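Local coordinates for WbbZ protein (Klebsiella pneumoniae subsp. pneumoniae NTUH-K2044, PDB 6X1L) that is uncharacterized but probably acts as a polysaccharide pyruvyl transferase, adding pyruvyl groups to sugars of a cell-surface polysaccharide, at residues I100-T105 / D148-Y153; V122-N127 / K142-T147. One frame throughout, in Å; residues are numbered along the deposited sequence.

Interaction 1. Residues I100-T105 / D148-Y153; sequences IIMPST and DDMAFY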
loop_
_atom_site.group_PDB
_atom_site.type_symbol
_atom_site.label_atom_id
_atom_site.label_comp_id
_atom_site.label_asym_id
_atom_site.label_seq_id
_atom_site.Cartn_x
_atom_site.Cartn_y
_atom_site.Cartn_z
ATOM N N ILE A 100 25.339 10.976 -9.274
ATOM C CA ILE A 100 24.560 12.081 -8.733
ATOM C C ILE A 100 23.702 11.539 -7.599
ATOM O O ILE A 100 22.843 10.675 -7.817
ATOM C CB ILE A 100 23.692 12.743 -9.813
ATOM C CG1 ILE A 100 24.568 13.358 -10.903
ATOM C CG2 ILE A 100 22.793 13.798 -9.191
ATOM C CD1 ILE A 100 23.779 14.038 -11.997
ATOM N N ILE A 101 23.935 12.042 -6.391
ATOM C CA ILE A 101 23.146 11.656 -5.230
ATOM C C ILE A 101 22.017 12.669 -5.084
ATOM O O ILE A 101 22.254 13.834 -4.760
ATOM C CB ILE A 101 24.006 11.583 -3.963
ATOM C CG1 ILE A 101 25.079 10.502 -4.119
ATOM C CG2 ILE A 101 23.135 11.313 -2.744
ATOM C CD1 ILE A 101 25.950 10.315 -2.896
HETATM N N MSE A 102 20.788 12.227 -5.337
HETATM C CA MSE A 102 19.612 13.090 -5.219
HETATM C C MSE A 102 19.436 13.523 -3.752
HETATM O O MSE A 102 20.007 12.888 -2.865
HETATM C CB MSE A 102 18.381 12.356 -5.770
HETATM C CG MSE A 102 18.514 12.016 -7.251
HETATM SE SE MSE A 102 18.622 13.595 -8.427
HETATM C CE MSE A 102 16.691 13.833 -8.696
ATOM N N PRO A 103 18.669 14.615 -3.499
ATOM C CA PRO A 103 18.652 15.226 -2.156
ATOM C C PRO A 103 18.579 14.240 -1.002
ATOM O O PRO A 103 17.575 13.537 -0.829
ATOM C CB PRO A 103 17.405 16.115 -2.205
ATOM C CG PRO A 103 17.351 16.553 -3.628
ATOM C CD PRO A 103 17.818 15.371 -4.443
ATOM N N SER A 104 19.640 14.192 -0.197
ATOM C CA SER A 104 19.815 13.119 0.769
ATOM C C SER A 104 20.303 13.655 2.108
ATOM O O SER A 104 20.844 14.760 2.213
ATOM C CB SER A 104 20.799 12.061 0.254
ATOM O OG SER A 104 20.268 11.380 -0.871
ATOM N N THR A 105 20.092 12.836 3.136
ATOM C CA THR A 105 20.676 13.025 4.456
ATOM C C THR A 105 21.811 12.019 4.597
ATOM O O THR A 105 21.594 10.811 4.452
ATOM C CB THR A 105 19.632 12.831 5.558
ATOM O OG1 THR A 105 18.759 13.969 5.603
ATOM C CG2 THR A 105 20.299 12.651 6.917
ATOM N N ASP A 148 15.531 21.126 -1.211
ATOM C CA ASP A 148 14.524 20.381 -0.468
ATOM C C ASP A 148 14.534 18.903 -0.841
ATOM O O ASP A 148 14.864 18.522 -1.967
ATOM C CB ASP A 148 13.133 20.962 -0.724
ATOM C CG ASP A 148 12.917 22.287 -0.023
ATOM O OD1 ASP A 148 13.316 22.412 1.155
ATOM O OD2 ASP A 148 12.351 23.206 -0.652
ATOM N N ASP A 149 14.170 18.066 0.133
ATOM C CA ASP A 149 13.845 16.672 -0.142
ATOM C C ASP A 149 12.918 16.582 -1.347
ATOM O O ASP A 149 12.092 17.469 -1.586
ATOM C CB ASP A 149 13.189 16.033 1.087
ATOM C CG ASP A 149 12.817 14.569 0.869
ATOM O OD1 ASP A 149 13.678 13.686 1.083
ATOM O OD2 ASP A 149 11.657 14.298 0.488
HETATM N N MSE A 150 13.076 15.518 -2.129
HETATM C CA MSE A 150 12.307 15.354 -3.362
HETATM C C MSE A 150 10.793 15.419 -3.134
HETATM O O MSE A 150 10.059 15.921 -3.990
HETATM C CB MSE A 150 12.654 14.028 -4.049
HETATM C CG MSE A 150 14.063 13.942 -4.611
HETATM SE SE MSE A 150 14.478 15.358 -5.893
HETATM C CE MSE A 150 13.197 14.923 -7.295
ATOM N N ALA A 151 10.331 14.934 -1.976
ATOM C CA ALA A 151 8.891 14.853 -1.733
ATOM C C ALA A 151 8.206 16.210 -1.822
ATOM O O ALA A 151 7.002 16.267 -2.084
ATOM C CB ALA A 151 8.609 14.218 -0.371
ATOM N N PHE A 152 8.938 17.310 -1.634
ATOM C CA PHE A 152 8.299 18.601 -1.844
ATOM C C PHE A 152 7.976 18.848 -3.313
ATOM O O PHE A 152 7.166 19.731 -3.613
ATOM C CB PHE A 152 9.174 19.712 -1.256
ATOM C CG PHE A 152 9.320 19.617 0.240
ATOM C CD1 PHE A 152 8.355 20.159 1.080
ATOM C CD2 PHE A 152 10.390 18.946 0.804
ATOM C CE1 PHE A 152 8.467 20.053 2.456
ATOM C CE2 PHE A 152 10.514 18.838 2.181
ATOM C CZ PHE A 152 9.549 19.392 3.008
ATOM N N TYR A 153 8.549 18.059 -4.226
ATOM C CA TYR A 153 8.209 18.113 -5.645
ATOM C C TYR A 153 6.980 17.283 -6.001
ATOM O O TYR A 153 6.632 17.210 -7.183
ATOM C CB TYR A 153 9.381 17.626 -6.503
ATOM C CG TYR A 153 10.429 18.677 -6.799
ATOM C CD1 TYR A 153 10.307 19.511 -7.905
ATOM C CD2 TYR A 153 11.543 18.824 -5.984
ATOM C CE1 TYR A 153 11.260 20.471 -8.186
ATOM C CE2 TYR A 153 12.504 19.782 -6.258
ATOM C CZ TYR A 153 12.355 20.600 -7.360
ATOM O OH TYR A 153 13.306 21.555 -7.637
HETATM O O HOH W 1 14.844 13.390 -1.296
#
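The selenomethionine M150 lies across the ring of P103, joining the 3-10 segment 150-153 to the corner at the end of strand 98-104. CB is followed by a CG anti to the carbonyl carbon (chi1 -68°), whose closest approach across the contact is CD of P103, at 4.0 Å. A bend at chi2 sets SE 3.6 Å from P103 CD and only slightly farther from CG of the same ring. A second bend, at chi3, directs the tip to another selenomethionine, M150 CE lying 3.9 Å from M102 CE. The other end of the proline ring rests on the backbone of 148-149, P103 CB lying 3.5 Å from D148 O. A water completes the join: it donates to P103 O (2.8 Å) and accepts from M150 N (2.9 Å), with a weak bond to D149 OD1. D149 also folds back as an Asx turn, OD2 accepting from A151 N and bonding to H229, while OD1 has its charged partner in 122-127, R125. The contact thus pairs an apolar surface of proline and two (seleno)methionines with a single water that supplies the polar link between the two backbones, while the charge of D149 is met by residues beyond it.

Interaction 2. Residues V122-N127 / K142-T147; sequences VFCREN and KNVFIT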
loop_
_atom_site.group_PDB
_atom_site.type_symbol
_atom_site.label_atom_id
_atom_site.label_comp_id
_atom_site.label_asym_id
_atom_site.label_seq_id
_atom_site.Cartn_x
_atom_site.Cartn_y
_atom_site.Cartn_z
ATOM N N VAL A 122 26.730 15.755 -5.095
ATOM C CA VAL A 122 25.946 15.455 -3.902
ATOM C C VAL A 122 24.904 16.543 -3.699
ATOM O O VAL A 122 25.243 17.723 -3.563
ATOM C CB VAL A 122 26.831 15.322 -2.655
ATOM C CG1 VAL A 122 25.995 14.839 -1.475
ATOM C CG2 VAL A 122 27.994 14.382 -2.920
ATOM N N PHE A 123 23.634 16.143 -3.648
ATOM C CA PHE A 123 22.552 17.044 -3.282
ATOM C C PHE A 123 22.133 16.736 -1.851
ATOM O O PHE A 123 21.829 15.585 -1.521
ATOM C CB PHE A 123 21.373 16.906 -4.245
ATOM C CG PHE A 123 21.655 17.447 -5.615
ATOM C CD1 PHE A 123 21.371 18.767 -5.922
ATOM C CD2 PHE A 123 22.221 16.641 -6.588
ATOM C CE1 PHE A 123 21.645 19.275 -7.180
ATOM C CE2 PHE A 123 22.495 17.140 -7.847
ATOM C CZ PHE A 123 22.206 18.460 -8.143
ATOM N N CYS A 124 22.126 17.765 -1.009
ATOM C CA CYS A 124 21.837 17.641 0.410
ATOM C C CYS A 124 20.472 18.245 0.705
ATOM O O CYS A 124 20.150 19.338 0.224
ATOM C CB CYS A 124 22.915 18.341 1.240
ATOM S SG CYS A 124 24.597 17.983 0.670
ATOM N N ARG A 125 19.669 17.537 1.498
ATOM C CA ARG A 125 18.312 17.980 1.786
ATOM C C ARG A 125 18.197 18.736 3.106
ATOM O O ARG A 125 17.080 19.066 3.519
ATOM C CB ARG A 125 17.345 16.789 1.765
ATOM C CG ARG A 125 17.552 15.764 2.862
ATOM C CD ARG A 125 16.577 14.591 2.676
ATOM N NE ARG A 125 16.649 13.641 3.780
ATOM C CZ ARG A 125 15.955 12.508 3.832
ATOM N NH1 ARG A 125 15.144 12.180 2.834
ATOM N NH2 ARG A 125 16.078 11.701 4.876
ATOM N N GLU A 126 19.313 19.019 3.775
ATOM C CA GLU A 126 19.297 19.896 4.942
ATOM C C GLU A 126 20.705 20.434 5.181
ATOM O O GLU A 126 21.666 20.038 4.520
ATOM C CB GLU A 126 18.748 19.190 6.188
ATOM C CG GLU A 126 18.868 17.666 6.187
ATOM C CD GLU A 126 20.249 17.184 6.569
ATOM O OE1 GLU A 126 21.080 18.025 6.987
ATOM O OE2 GLU A 126 20.500 15.965 6.458
ATOM N N ASN A 127 20.805 21.341 6.158
ATOM C CA ASN A 127 22.030 22.115 6.371
ATOM C C ASN A 127 23.135 21.301 7.027
ATOM O O ASN A 127 24.318 21.627 6.864
ATOM C CB ASN A 127 21.728 23.341 7.232
ATOM C CG ASN A 127 21.269 24.526 6.417
ATOM O OD1 ASN A 127 21.871 24.865 5.399
ATOM N ND2 ASN A 127 20.195 25.167 6.863
ATOM N N LYS A 142 29.173 23.319 -7.363
ATOM C CA LYS A 142 29.876 22.569 -8.398
ATOM C C LYS A 142 29.659 21.069 -8.231
ATOM O O LYS A 142 29.202 20.395 -9.160
ATOM C CB LYS A 142 31.373 22.898 -8.385
ATOM C CG LYS A 142 32.170 22.075 -9.384
ATOM C CD LYS A 142 33.550 22.653 -9.622
ATOM C CE LYS A 142 34.270 21.903 -10.733
ATOM N NZ LYS A 142 35.512 22.609 -11.158
ATOM N N ASN A 143 29.986 20.526 -7.055
ATOM C CA ASN A 143 29.749 19.114 -6.788
ATOM C C ASN A 143 29.045 18.877 -5.455
ATOM O O ASN A 143 28.919 17.723 -5.034
ATOM C CB ASN A 143 31.058 18.315 -6.841
ATOM C CG ASN A 143 32.115 18.862 -5.908
ATOM O OD1 ASN A 143 31.911 19.882 -5.252
ATOM N ND2 ASN A 143 33.253 18.181 -5.838
ATOM N N VAL A 144 28.590 19.929 -4.778
ATOM C CA VAL A 144 27.709 19.783 -3.622
ATOM C C VAL A 144 26.684 20.909 -3.664
ATOM O O VAL A 144 27.028 22.063 -3.937
ATOM C CB VAL A 144 28.477 19.766 -2.283
ATOM C CG1 VAL A 144 29.256 21.062 -2.062
ATOM C CG2 VAL A 144 27.522 19.496 -1.126
ATOM N N PHE A 145 25.418 20.558 -3.435
ATOM C CA PHE A 145 24.303 21.492 -3.490
ATOM C C PHE A 145 23.348 21.182 -2.347
ATOM O O PHE A 145 23.352 20.082 -1.788
ATOM C CB PHE A 145 23.529 21.406 -4.818
ATOM C CG PHE A 145 24.382 21.545 -6.044
ATOM C CD1 PHE A 145 24.438 22.746 -6.731
ATOM C CD2 PHE A 145 25.110 20.467 -6.529
ATOM C CE1 PHE A 145 25.210 22.875 -7.866
ATOM C CE2 PHE A 145 25.891 20.595 -7.662
ATOM C CZ PHE A 145 25.940 21.798 -8.329
ATOM N N ILE A 146 22.503 22.156 -2.020
ATOM C CA ILE A 146 21.488 21.995 -0.988
ATOM C C ILE A 146 20.134 22.367 -1.579
ATOM O O ILE A 146 20.012 23.371 -2.290
ATOM C CB ILE A 146 21.802 22.841 0.263
ATOM C CG1 ILE A 146 20.743 22.616 1.346
ATOM C CG2 ILE A 146 21.921 24.318 -0.088
ATOM C CD1 ILE A 146 21.151 23.126 2.707
ATOM N N THR A 147 19.124 21.547 -1.301
ATOM C CA THR A 147 17.778 21.801 -1.793
ATOM C C THR A 147 16.827 20.893 -1.026
ATOM O O THR A 147 17.252 20.014 -0.274
ATOM C CB THR A 147 17.684 21.583 -3.309
ATOM O OG1 THR A 147 16.384 21.956 -3.779
ATOM C CG2 THR A 147 17.970 20.135 -3.670
#
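F123 and F145 lie side by side on one surface of a parallel strand pair, their side chains pointing the same way. The ring planes are nearly parallel (17°) but slid apart, with centroids 4.9 Å from each other, so overlap is slight: F145 CD2 sits over the rim of one face of the F123 ring. The CD1-CE1 side of the F123 ring lies under the base of its neighbour, F123 CD1 being 3.6 Å from F145 CB. On the other surface V122, C124, V144 and I146 make a lower relief. CG2 of V144, anti to its own N (chi1 61° for CG1), projects to the sulfur of C124, 3.8 Å from SG. I146 extends its chain past the strand end, where its CD1 rests against both E126 O and N127 OD1, 3.3 Å from the latter. Beneath this relief, four backbone hydrogen bonds join the strands: V122 N to N143 O, F145 N to V122 O, C124 N to F145 O and T147 N to C124 O. Helix 6-21 packs against the phenylalanine side through L14, and helix 127-135 against the valine side through F130. Strand 120-124, helix 127-135 and strand 144-146 form a beta-alpha-beta crossover at the edge of a Rossmann-like parallel sheet.

In the fold
The centres of the two contacts lie about 9 Å apart, and interaction 2 is nested along the chain within the loop closed by interaction 1. Strands 98-104, 120-124 and 144-146 are consecutive neighbours in the six-stranded parallel sheet; where the last ends, the chain runs directly from T147 into 148-153. Besides the salt bridge of D149 with R125, the two contacts touch through a probable hydrogen bond between T105 OG1 and E126 OE2, and packing of F123 on I100 and P103. Contacts of 148-153 with helix 228-236 bring this sheet's exit toward the part holding the four-stranded sheet, consistent with the two-domain arrangement of the GT-B clan.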